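Side-chain contacts in metallo-beta-lactamase family protein (PDB 2ZO4), which probably acts as a hydrolase of the metallo-beta-lactamase superfamily, using a pair of bound zinc ions: residues P12-Y17 / R46-L51; Y25-A30 / K161-L166; L118-P123 / V305-P310; A260-P265 / W269-H274. All coordinates share one frame; numbering follows the deposited sequence.

Contact 1: residues P12-Y17 / R46-L51; sequences PVPIPY and RGALEL
A48 is the residue through which helix segment R46-L51 meets V13 and P14, at the end of strand 8-14. At the start of the helical segment, R46 sets off away from the strand and makes a cation-pi contact with F81. A48, two residues on, points its methyl toward the strand: A48 CB lies 3.6 Å from P14 CD, so the methyl rests against the ring carbon next to the proline nitrogen. V13 also points toward the helix, but less closely, with V13 CG1 at 4.5 Å from A48 CB. Alanine suits this place because the backbones come close, A48 CA being 6.0 Å from V13 CA, and a methyl is enough to bridge the gap. L49, next in line, is buried but approaches the strand only loosely. V13 is buried too, and a branched valine suits a place where it touches A45 of the same helix as well as V22 and L24 of strand 21-29. Helix 43-55 thus packs against the outermost strand of the six-stranded sheet, while I15, just beyond that strand, touches the zinc ligand D74 in helix 73-76.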
loop_
_atom_site.group_PDB
_atom_site.type_symbol
_atom_site.label_atom_id
_atom_site.label_comp_id
_atom_site.label_asym_id
_atom_site.label_seq_id
_atom_site.Cartn_x
_atom_site.Cartn_y
_atom_site.Cartn_z
ATOM N N PRO A 12 11.514 -10.900 5.468
ATOM C CA PRO A 12 11.798 -9.483 5.713
ATOM C C PRO A 12 12.919 -8.956 4.810
ATOM O O PRO A 12 13.989 -9.555 4.736
ATOM C CB PRO A 12 12.233 -9.461 7.188
ATOM C CG PRO A 12 11.890 -10.822 7.737
ATOM C CD PRO A 12 12.007 -11.741 6.569
ATOM N N VAL A 13 12.662 -7.846 4.126
ATOM C CA VAL A 13 13.612 -7.290 3.159
ATOM C C VAL A 13 13.848 -5.803 3.439
ATOM O O VAL A 13 12.887 -5.059 3.631
ATOM C CB VAL A 13 13.114 -7.508 1.694
ATOM C CG1 VAL A 13 14.043 -6.858 0.689
ATOM C CG2 VAL A 13 12.975 -8.989 1.384
ATOM N N PRO A 14 15.128 -5.365 3.480
ATOM C CA PRO A 14 15.444 -3.948 3.716
ATOM C C PRO A 14 15.016 -3.040 2.564
ATOM O O PRO A 14 15.167 -3.399 1.398
ATOM C CB PRO A 14 16.975 -3.936 3.860
ATOM C CG PRO A 14 17.369 -5.373 4.072
ATOM C CD PRO A 14 16.351 -6.174 3.333
ATOM N N ILE A 15 14.472 -1.877 2.911
ATOM C CA ILE A 15 14.017 -0.889 1.931
ATOM C C ILE A 15 14.531 0.514 2.288
ATOM O O ILE A 15 14.613 0.865 3.470
ATOM C CB ILE A 15 12.465 -0.885 1.760
ATOM C CG1 ILE A 15 11.748 -0.660 3.100
ATOM C CG2 ILE A 15 11.999 -2.170 1.088
ATOM C CD1 ILE A 15 10.257 -0.344 2.974
ATOM N N PRO A 16 14.890 1.317 1.268
ATOM C CA PRO A 16 15.479 2.635 1.516
ATOM C C PRO A 16 14.440 3.714 1.849
ATOM O O PRO A 16 14.564 4.854 1.391
ATOM C CB PRO A 16 16.181 2.945 0.193
ATOM C CG PRO A 16 15.346 2.266 -0.833
ATOM C CD PRO A 16 14.786 1.026 -0.176
ATOM N N TYR A 17 13.439 3.348 2.649
ATOM C CA TYR A 17 12.360 4.252 3.050
ATOM C C TYR A 17 12.162 4.200 4.569
ATOM O O TYR A 17 12.589 3.238 5.208
ATOM C CB TYR A 17 11.062 3.908 2.300
ATOM C CG TYR A 17 11.233 3.944 0.799
ATOM C CD1 TYR A 17 11.373 5.159 0.126
ATOM C CD2 TYR A 17 11.287 2.765 0.056
ATOM C CE1 TYR A 17 11.552 5.202 -1.251
ATOM C CE2 TYR A 17 11.465 2.794 -1.322
ATOM C CZ TYR A 17 11.595 4.018 -1.967
ATOM O OH TYR A 17 11.772 4.061 -3.329
ATOM N N ARG A 46 17.628 -6.870 -3.304
ATOM C CA ARG A 46 17.832 -8.037 -4.174
ATOM C C ARG A 46 18.648 -9.121 -3.478
ATOM O O ARG A 46 18.323 -10.306 -3.568
ATOM C CB ARG A 46 18.548 -7.641 -5.467
ATOM C CG ARG A 46 17.718 -6.858 -6.468
ATOM C CD ARG A 46 18.603 -6.402 -7.619
ATOM N NE ARG A 46 17.856 -5.715 -8.673
ATOM C CZ ARG A 46 17.302 -6.320 -9.722
ATOM N NH1 ARG A 46 17.394 -7.636 -9.870
ATOM N NH2 ARG A 46 16.646 -5.605 -10.625
ATOM N N GLY A 47 19.708 -8.696 -2.790
ATOM C CA GLY A 47 20.622 -9.599 -2.097
ATOM C C GLY A 47 19.949 -10.346 -0.968
ATOM O O GLY A 47 20.109 -11.561 -0.842
ATOM N N ALA A 48 19.189 -9.614 -0.156
ATOM C CA ALA A 48 18.423 -10.193 0.944
ATOM C C ALA A 48 17.392 -11.218 0.462
ATOM O O ALA A 48 17.241 -12.284 1.067
ATOM C CB ALA A 48 17.744 -9.098 1.744
ATOM N N LEU A 49 16.689 -10.889 -0.624
ATOM C CA LEU A 49 15.676 -11.781 -1.179
ATOM C C LEU A 49 16.317 -13.060 -1.721
ATOM O O LEU A 49 15.818 -14.168 -1.479
ATOM C CB LEU A 49 14.846 -11.068 -2.261
ATOM C CG LEU A 49 13.657 -11.798 -2.907
ATOM C CD1 LEU A 49 12.789 -12.515 -1.873
ATOM C CD2 LEU A 49 12.817 -10.819 -3.738
ATOM N N GLU A 50 17.428 -12.894 -2.437
ATOM C CA GLU A 50 18.200 -14.017 -2.956
ATOM C C GLU A 50 18.623 -14.961 -1.835
ATOM O O GLU A 50 18.483 -16.174 -1.965
ATOM C CB GLU A 50 19.428 -13.521 -3.719
ATOM C CG GLU A 50 20.173 -14.613 -4.475
ATOM C CD GLU A 50 21.327 -14.077 -5.310
ATOM O OE1 GLU A 50 21.807 -12.955 -5.032
ATOM O OE2 GLU A 50 21.753 -14.786 -6.248
ATOM N N LEU A 51 19.130 -14.397 -0.739
ATOM C CA LEU A 51 19.565 -15.196 0.410
ATOM C C LEU A 51 18.406 -15.946 1.062
ATOM O O LEU A 51 18.545 -17.119 1.423
ATOM C CB LEU A 51 20.302 -14.329 1.436
ATOM C CG LEU A 51 21.770 -14.014 1.137
ATOM C CD1 LEU A 51 22.260 -12.851 1.988
ATOM C CD2 LEU A 51 22.656 -15.245 1.345
#

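Contact 2: residues Y25-A30 / K161-L166; sequences YLLQGA and KRLRVL
L27 and L163 meet tip to tip across the interior, L27 CD2 standing 3.9 Å from L163 CD1. Both CB atoms point across to the other sheet, and a chi1 of -76° sets CG beside the backbone N in each leucine. The same methyl of L27 also touches the aliphatic part of K161, which crosses the leucine obliquely with K161 CD 4.2 Å from L27 CD2. Leucine fits both places because its forked end can span the distance between two backbones that share no hydrogen bond. This is packing between sheets: strand 21-29 belongs to the six-stranded mixed sheet and strand 161-167 to the five-stranded one, the two layers that face each other in the alpha-beta/beta-alpha sandwich of the metallo-beta-lactamase fold. L8 lies against L27 on one layer, while V158, F178 and L180 touch L163 on the other. Polar contact occurs at the margin, where K161 lays its methylenes beside L27 and L180 and carries its ammonium beyond them. The K161 chain bends at its last torsion (chi4 63°), and K161 NZ gives a hydrogen bond to P6 O. A water 2.8 Å from K161 NZ also lies 2.9 Å from Q28 O, linking the lysine indirectly to the backbone of the opposing strand.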
loop_
_atom_site.group_PDB
_atom_site.type_symbol
_atom_site.label_atom_id
_atom_site.label_comp_id
_atom_site.label_asym_id
_atom_site.label_seq_id
_atom_site.Cartn_x
_atom_site.Cartn_y
_atom_site.Cartn_z
ATOM N N TYR A 25 5.969 -12.603 1.476
ATOM C CA TYR A 25 5.499 -13.921 1.894
ATOM C C TYR A 25 5.669 -14.945 0.779
ATOM O O TYR A 25 5.144 -14.772 -0.323
ATOM C CB TYR A 25 4.053 -13.838 2.419
ATOM C CG TYR A 25 3.965 -12.934 3.629
ATOM C CD1 TYR A 25 4.228 -13.424 4.906
ATOM C CD2 TYR A 25 3.676 -11.574 3.490
ATOM C CE1 TYR A 25 4.186 -12.592 6.019
ATOM C CE2 TYR A 25 3.634 -10.733 4.600
ATOM C CZ TYR A 25 3.892 -11.255 5.861
ATOM O OH TYR A 25 3.852 -10.434 6.963
ATOM N N LEU A 26 6.429 -15.995 1.081
ATOM C CA LEU A 26 6.741 -17.060 0.133
ATOM C C LEU A 26 5.814 -18.250 0.376
ATOM O O LEU A 26 5.698 -18.742 1.504
ATOM C CB LEU A 26 8.213 -17.481 0.292
ATOM C CG LEU A 26 8.960 -18.410 -0.681
ATOM C CD1 LEU A 26 8.419 -19.837 -0.713
ATOM C CD2 LEU A 26 9.018 -17.828 -2.090
ATOM N N LEU A 27 5.144 -18.690 -0.684
ATOM C CA LEU A 27 4.286 -19.868 -0.623
ATOM C C LEU A 27 4.889 -20.971 -1.476
ATOM O O LEU A 27 5.175 -20.762 -2.650
ATOM C CB LEU A 27 2.862 -19.549 -1.093
ATOM C CG LEU A 27 1.917 -18.773 -0.168
ATOM C CD1 LEU A 27 2.284 -17.303 -0.085
ATOM C CD2 LEU A 27 0.485 -18.917 -0.649
ATOM N N GLN A 28 5.103 -22.134 -0.872
ATOM C CA GLN A 28 5.615 -23.298 -1.591
ATOM C C GLN A 28 4.732 -24.513 -1.297
ATOM O O GLN A 28 4.346 -24.742 -0.156
ATOM C CB GLN A 28 7.070 -23.573 -1.190
ATOM C CG GLN A 28 7.761 -24.691 -1.972
ATOM C CD GLN A 28 9.184 -24.946 -1.496
ATOM O OE1 GLN A 28 9.512 -24.725 -0.330
ATOM N NE2 GLN A 28 10.034 -25.409 -2.400
ATOM N N GLY A 29 4.416 -25.280 -2.333
ATOM C CA GLY A 29 3.590 -26.473 -2.187
ATOM C C GLY A 29 2.997 -26.909 -3.510
ATOM O O GLY A 29 2.878 -26.105 -4.439
ATOM N N ALA A 30 2.630 -28.188 -3.588
ATOM C CA ALA A 30 2.055 -28.790 -4.795
ATOM C C ALA A 30 2.896 -28.524 -6.049
ATOM O O ALA A 30 2.362 -28.405 -7.151
ATOM C CB ALA A 30 0.597 -28.328 -4.994
ATOM N N LYS A 161 -2.452 -23.865 -1.447
ATOM C CA LYS A 161 -3.344 -23.065 -0.612
ATOM C C LYS A 161 -4.422 -22.353 -1.432
ATOM O O LYS A 161 -4.283 -22.175 -2.644
ATOM C CB LYS A 161 -2.540 -22.082 0.247
ATOM C CG LYS A 161 -1.843 -22.765 1.424
ATOM C CD LYS A 161 -0.736 -21.918 2.012
ATOM C CE LYS A 161 -0.109 -22.597 3.232
ATOM N NZ LYS A 161 0.558 -23.890 2.901
ATOM N N ARG A 162 -5.508 -21.979 -0.760
ATOM C CA ARG A 162 -6.601 -21.259 -1.398
ATOM C C ARG A 162 -6.725 -19.865 -0.795
ATOM O O ARG A 162 -6.987 -19.711 0.401
ATOM C CB ARG A 162 -7.912 -22.035 -1.276
ATOM C CG ARG A 162 -9.000 -21.538 -2.222
ATOM C CD ARG A 162 -10.098 -22.577 -2.419
ATOM N NE ARG A 162 -11.284 -21.967 -3.019
ATOM C CZ ARG A 162 -11.659 -22.103 -4.288
ATOM N NH1 ARG A 162 -10.958 -22.855 -5.123
ATOM N NH2 ARG A 162 -12.755 -21.490 -4.719
ATOM N N LEU A 163 -6.527 -18.860 -1.640
ATOM C CA LEU A 163 -6.450 -17.468 -1.213
ATOM C C LEU A 163 -7.631 -16.671 -1.748
ATOM O O LEU A 163 -7.903 -16.693 -2.947
ATOM C CB LEU A 163 -5.145 -16.841 -1.715
ATOM C CG LEU A 163 -3.826 -17.184 -1.014
ATOM C CD1 LEU A 163 -3.403 -18.632 -1.231
ATOM C CD2 LEU A 163 -2.740 -16.246 -1.493
ATOM N N ARG A 164 -8.322 -15.963 -0.862
ATOM C CA ARG A 164 -9.416 -15.091 -1.266
ATOM C C ARG A 164 -8.892 -13.674 -1.456
ATOM O O ARG A 164 -8.271 -13.110 -0.551
ATOM C CB ARG A 164 -10.538 -15.103 -0.221
ATOM C CG ARG A 164 -11.780 -14.291 -0.608
ATOM C CD ARG A 164 -12.620 -14.993 -1.677
ATOM N NE ARG A 164 -13.174 -16.253 -1.177
ATOM C CZ ARG A 164 -13.833 -17.145 -1.914
ATOM N NH1 ARG A 164 -14.041 -16.934 -3.209
ATOM N NH2 ARG A 164 -14.285 -18.257 -1.347
ATOM N N VAL A 165 -9.148 -13.105 -2.630
ATOM C CA VAL A 165 -8.752 -11.728 -2.923
ATOM C C VAL A 165 -9.734 -10.739 -2.290
ATOM O O VAL A 165 -10.933 -10.748 -2.592
ATOM C CB VAL A 165 -8.619 -11.476 -4.448
ATOM C CG1 VAL A 165 -8.183 -10.026 -4.735
ATOM C CG2 VAL A 165 -7.621 -12.448 -5.055
ATOM N N LEU A 166 -9.216 -9.896 -1.401
ATOM C CA LEU A 166 -10.033 -8.879 -0.746
ATOM C C LEU A 166 -9.576 -7.496 -1.160
ATOM O O LEU A 166 -8.530 -7.026 -0.717
ATOM C CB LEU A 166 -9.968 -9.008 0.778
ATOM C CG LEU A 166 -10.188 -10.363 1.452
ATOM C CD1 LEU A 166 -9.950 -10.206 2.939
ATOM C CD2 LEU A 166 -11.591 -10.921 1.181
HETATM O O HOH W 1 1.896 -23.416 0.484
#

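Contact 3: residues L118-P123 / V305-P310; sequences LDHGTP and VGRGGP
R307 approaches H120 across this contact, and its path can be traced outward from the strand. R307 CB points toward segment L118-P123, and CG lies between the backbone N and the carbonyl carbon (chi1 71°). From CG to NE the chain is extended, so CB, CG and CD act as a spacer that carries the charge across the gap. At the tip, R307 NH1 comes to the edge of the imidazole near its plane, 3.8 Å from H120 CE1, with the ring and guanidinium planes 37° apart. No direct hydrogen bond joins them. A water bridges instead, lying in plane at the edge of both groups: it accepts from R307 NH1 at 2.8 Å and sits 2.9 Å from H120 NE2. NH1 also bonds to Y314 OH, and the guanidinium makes a cation-pi contact with Y312, whose ring stacks on H120. An arginine so close would probably disfavour a protonated imidazole.

Nearby, D119 and P310 touch loosely, D119 CG being 4.5 Å from P310 CB; the cis peptide before P310 lies in the turn that follows the strand. Helix 110-119 ends in a Schellman motif, with G121 as C-prime residue at positive phi (86°), T122 N bonding back to F117 O and G121 N to L118 O. Glycine adopts that conformation readily. H120, just past the helix end, lies against F289 and L293 of helix 286-301 and A268 of helix 268-275, while R307 reaches it from the C-terminal hairpin of strands 305-308 and 313-316.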
loop_
_atom_site.group_PDB
_atom_site.type_symbol
_atom_site.label_atom_id
_atom_site.label_comp_id
_atom_site.label_asym_id
_atom_site.label_seq_id
_atom_site.Cartn_x
_atom_site.Cartn_y
_atom_site.Cartn_z
ATOM N N LEU A 118 2.041 22.089 -5.632
ATOM C CA LEU A 118 2.161 23.542 -5.780
ATOM C C LEU A 118 0.892 24.310 -5.406
ATOM O O LEU A 118 0.964 25.336 -4.729
ATOM C CB LEU A 118 2.568 23.891 -7.216
ATOM N N ASP A 119 -0.256 23.812 -5.859
ATOM C CA ASP A 119 -1.552 24.422 -5.553
ATOM C C ASP A 119 -1.889 24.358 -4.071
ATOM O O ASP A 119 -2.643 25.193 -3.564
ATOM C CB ASP A 119 -2.665 23.755 -6.362
ATOM C CG ASP A 119 -2.552 24.027 -7.849
ATOM O OD1 ASP A 119 -1.935 25.043 -8.235
ATOM O OD2 ASP A 119 -3.090 23.224 -8.638
ATOM N N HIS A 120 -1.330 23.363 -3.386
ATOM C CA HIS A 120 -1.549 23.178 -1.957
ATOM C C HIS A 120 -0.374 23.677 -1.102
ATOM O O HIS A 120 -0.158 23.205 0.016
ATOM C CB HIS A 120 -1.905 21.718 -1.655
ATOM C CG HIS A 120 -3.256 21.316 -2.160
ATOM N ND1 HIS A 120 -4.424 21.649 -1.508
ATOM C CD2 HIS A 120 -3.625 20.611 -3.256
ATOM C CE1 HIS A 120 -5.454 21.165 -2.180
ATOM N NE2 HIS A 120 -4.994 20.533 -3.247
ATOM N N GLY A 121 0.378 24.634 -1.647
ATOM C CA GLY A 121 1.336 25.423 -0.870
ATOM C C GLY A 121 2.735 24.871 -0.672
ATOM O O GLY A 121 3.486 25.388 0.160
ATOM N N THR A 122 3.094 23.828 -1.423
ATOM C CA THR A 122 4.448 23.269 -1.350
ATOM C C THR A 122 5.444 24.225 -2.018
ATOM O O THR A 122 5.253 24.609 -3.176
ATOM C CB THR A 122 4.543 21.856 -1.991
ATOM O OG1 THR A 122 3.570 20.988 -1.397
ATOM C CG2 THR A 122 5.939 21.250 -1.791
ATOM N N PRO A 123 6.498 24.630 -1.280
ATOM C CA PRO A 123 7.533 25.474 -1.876
ATOM C C PRO A 123 8.488 24.654 -2.753
ATOM O O PRO A 123 8.563 23.430 -2.607
ATOM C CB PRO A 123 8.262 26.037 -0.656
ATOM C CG PRO A 123 8.114 24.983 0.381
ATOM C CD PRO A 123 6.775 24.339 0.141
ATOM N N VAL A 305 -15.109 21.466 6.419
ATOM C CA VAL A 305 -14.161 22.492 5.995
ATOM C C VAL A 305 -14.482 22.990 4.589
ATOM O O VAL A 305 -15.171 22.315 3.822
ATOM C CB VAL A 305 -12.668 22.021 6.063
ATOM C CG1 VAL A 305 -12.313 21.476 7.451
ATOM C CG2 VAL A 305 -12.348 21.012 4.967
ATOM N N GLY A 306 -13.983 24.182 4.271
ATOM C CA GLY A 306 -14.064 24.725 2.925
ATOM C C GLY A 306 -12.674 25.127 2.489
ATOM O O GLY A 306 -11.713 24.975 3.252
ATOM N N ARG A 307 -12.564 25.641 1.265
ATOM C CA ARG A 307 -11.284 26.104 0.734
ATOM C C ARG A 307 -11.455 27.262 -0.255
ATOM O O ARG A 307 -12.432 27.315 -1.003
ATOM C CB ARG A 307 -10.487 24.947 0.102
ATOM C CG ARG A 307 -11.044 24.408 -1.207
ATOM C CD ARG A 307 -10.235 23.231 -1.737
ATOM N NE ARG A 307 -10.745 22.790 -3.035
ATOM C CZ ARG A 307 -10.195 21.849 -3.797
ATOM N NH1 ARG A 307 -9.093 21.212 -3.409
ATOM N NH2 ARG A 307 -10.754 21.540 -4.958
ATOM N N GLY A 308 -10.506 28.193 -0.227
ATOM C CA GLY A 308 -10.430 29.269 -1.207
ATOM C C GLY A 308 -9.404 28.889 -2.255
ATOM O O GLY A 308 -8.844 27.792 -2.208
ATOM N N GLY A 309 -9.158 29.786 -3.201
ATOM C CA GLY A 309 -8.142 29.565 -4.223
ATOM C C GLY A 309 -8.627 28.762 -5.419
ATOM O O GLY A 309 -9.824 28.756 -5.711
ATOM N N PRO A 310 -7.703 28.071 -6.120
ATOM C CA PRO A 310 -6.271 27.931 -5.818
ATOM C C PRO A 310 -5.487 29.251 -5.919
ATOM O O PRO A 310 -5.936 30.169 -6.609
ATOM C CB PRO A 310 -5.786 26.929 -6.872
ATOM C CG PRO A 310 -6.753 27.056 -7.991
ATOM C CD PRO A 310 -8.074 27.345 -7.350
HETATM O O HOH W 2 -7.273 19.610 -4.800
#

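Contact 4: residues A260-P265 / W269-H274; sequences ALLDGP and WELSLH
E270 OE1 is gripped twice, by a salt bridge from R313 NH2 and a hydrogen bond from T267 N, and it lies 4.5 Å from P265 O across the contact. The same R313 NH2 bonds to P265 O, so one arginine nitrogen ties the loop to the helix start. A glutamate at this position can fold back on the first turn of its own helix, as in one half of a capping box.

The two segments fall in the C-terminal domain family, which is classed with helix-turn-helix domains; here the chain leaves long helix 240-261 and turns into the short helix 268-275. L262 is the centre of an inverse gamma turn that begins this reversal.

Apolar contacts join the end of helix 240-261 and the turn to helix 268-275. L261 points toward the second helix, and L261 CB lies 3.8 Å from L271 CD2. L262 crosses L271 at about a right angle, with L262 CD2 3.8 Å from L271 CD1. Both methyls of L271 are thus used, as befits a leucine buried between the turn and T292 and L296 of helix 286-301. Farther out, L261 CD2 rests 3.8 Å from H274 CB, while the imidazole, whose edge it also approaches, leads away from the turn.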
loop_
_atom_site.group_PDB
_atom_site.type_symbol
_atom_site.label_atom_id
_atom_site.label_comp_id
_atom_site.label_asym_id
_atom_site.label_seq_id
_atom_site.Cartn_x
_atom_site.Cartn_y
_atom_site.Cartn_z
ATOM N N ALA A 260 -8.653 21.192 14.662
ATOM C CA ALA A 260 -8.090 22.090 15.668
ATOM C C ALA A 260 -6.971 22.962 15.096
ATOM O O ALA A 260 -6.826 24.124 15.481
ATOM C CB ALA A 260 -7.589 21.294 16.868
ATOM N N LEU A 261 -6.195 22.400 14.169
ATOM C CA LEU A 261 -5.110 23.126 13.498
ATOM C C LEU A 261 -5.604 24.238 12.566
ATOM O O LEU A 261 -4.832 25.118 12.175
ATOM C CB LEU A 261 -4.212 22.155 12.723
ATOM C CG LEU A 261 -3.337 21.191 13.529
ATOM C CD1 LEU A 261 -2.698 20.174 12.606
ATOM C CD2 LEU A 261 -2.275 21.929 14.343
ATOM N N LEU A 262 -6.886 24.195 12.214
ATOM C CA LEU A 262 -7.469 25.207 11.348
ATOM C C LEU A 262 -8.051 26.383 12.140
ATOM O O LEU A 262 -9.209 26.761 11.955
ATOM C CB LEU A 262 -8.509 24.585 10.409
ATOM C CG LEU A 262 -7.991 23.682 9.280
ATOM C CD1 LEU A 262 -9.146 23.001 8.584
ATOM C CD2 LEU A 262 -7.143 24.462 8.273
ATOM N N ASP A 263 -7.224 26.955 13.019
ATOM C CA ASP A 263 -7.560 28.187 13.747
ATOM C C ASP A 263 -7.623 29.394 12.806
ATOM O O ASP A 263 -8.131 30.456 13.170
ATOM C CB ASP A 263 -6.575 28.433 14.906
ATOM C CG ASP A 263 -5.156 27.991 14.583
ATOM O OD1 ASP A 263 -4.432 28.725 13.871
ATOM O OD2 ASP A 263 -4.754 26.904 15.057
ATOM N N GLY A 264 -7.096 29.210 11.597
ATOM C CA GLY A 264 -7.240 30.156 10.495
ATOM C C GLY A 264 -6.986 29.436 9.180
ATOM O O GLY A 264 -6.636 28.254 9.190
ATOM N N PRO A 265 -7.168 30.136 8.040
ATOM C CA PRO A 265 -6.923 29.561 6.712
ATOM C C PRO A 265 -5.482 29.077 6.536
ATOM O O PRO A 265 -4.538 29.841 6.763
ATOM C CB PRO A 265 -7.222 30.726 5.762
ATOM C CG PRO A 265 -8.124 31.626 6.535
ATOM C CD PRO A 265 -7.638 31.532 7.947
ATOM N N TRP A 269 0.298 21.955 2.885
ATOM C CA TRP A 269 1.720 21.836 3.195
ATOM C C TRP A 269 2.043 22.248 4.632
ATOM O O TRP A 269 2.691 21.493 5.358
ATOM C CB TRP A 269 2.584 22.619 2.207
ATOM C CG TRP A 269 4.025 22.671 2.630
ATOM C CD1 TRP A 269 4.679 23.732 3.188
ATOM C CD2 TRP A 269 4.981 21.603 2.556
ATOM N NE1 TRP A 269 5.986 23.396 3.457
ATOM C CE2 TRP A 269 6.198 22.095 3.082
ATOM C CE3 TRP A 269 4.927 20.279 2.095
ATOM C CZ2 TRP A 269 7.356 21.315 3.150
ATOM C CZ3 TRP A 269 6.080 19.501 2.168
ATOM C CH2 TRP A 269 7.279 20.026 2.693
ATOM N N GLU A 270 1.597 23.434 5.040
ATOM C CA GLU A 270 1.870 23.917 6.397
ATOM C C GLU A 270 1.165 23.075 7.462
ATOM O O GLU A 270 1.711 22.847 8.545
ATOM C CB GLU A 270 1.544 25.412 6.546
ATOM C CG GLU A 270 0.069 25.782 6.569
ATOM C CD GLU A 270 -0.149 27.268 6.785
ATOM O OE1 GLU A 270 -0.607 27.942 5.838
ATOM O OE2 GLU A 270 0.149 27.764 7.900
ATOM N N LEU A 271 -0.038 22.605 7.137
ATOM C CA LEU A 271 -0.797 21.716 8.019
ATOM C C LEU A 271 -0.090 20.378 8.250
ATOM O O LEU A 271 -0.105 19.848 9.364
ATOM C CB LEU A 271 -2.204 21.480 7.458
ATOM C CG LEU A 271 -3.182 22.651 7.557
ATOM C CD1 LEU A 271 -4.390 22.402 6.669
ATOM C CD2 LEU A 271 -3.607 22.891 9.009
ATOM N N SER A 272 0.530 19.853 7.193
ATOM C CA SER A 272 1.219 18.560 7.238
ATOM C C SER A 272 2.416 18.529 8.199
ATOM O O SER A 272 2.834 17.456 8.636
ATOM C CB SER A 272 1.653 18.129 5.831
ATOM O OG SER A 272 2.670 18.969 5.316
ATOM N N LEU A 273 2.952 19.703 8.523
ATOM C CA LEU A 273 4.082 19.814 9.447
ATOM C C LEU A 273 3.674 19.583 10.901
ATOM O O LEU A 273 4.480 19.116 11.708
ATOM C CB LEU A 273 4.763 21.185 9.316
ATOM C CG LEU A 273 5.371 21.598 7.972
ATOM C CD1 LEU A 273 5.847 23.045 8.045
ATOM C CD2 LEU A 273 6.507 20.675 7.544
ATOM N N HIS A 274 2.427 19.920 11.227
ATOM C CA HIS A 274 1.924 19.826 12.593
ATOM C C HIS A 274 1.087 18.569 12.804
ATOM O O HIS A 274 1.069 18.008 13.902
ATOM C CB HIS A 274 1.097 21.063 12.945
ATOM C CG HIS A 274 1.900 22.321 13.067
ATOM N ND1 HIS A 274 1.583 23.317 13.967
ATOM C CD2 HIS A 274 3.004 22.746 12.409
ATOM C CE1 HIS A 274 2.454 24.305 13.851
ATOM N NE2 HIS A 274 3.328 23.982 12.914
#

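Overall arrangement
The four contacts fall into two groups. Contacts 1 and 2 lie in the metallo-beta-lactamase fold: their strands 8-14 and 21-29 are neighbours in one sheet, and their centres are 21 Å apart. Contact 1 is near the metal site, the V13 side chain lying about 11 Å from a zinc ion, whereas contact 2 packs the two sheets away from it. Contact 3 joins the end of helix 110-119 to the C-terminal hairpin, and contact 4 lies in the C-terminal region; their centres are 12 Å apart, and they touch through a probable hydrogen bond, H120 O to W269 N at 3.2 Å, and through V305 packing on L262. Contact 2 lies 44 Å, centre to centre, from each of them, across the chain's centre.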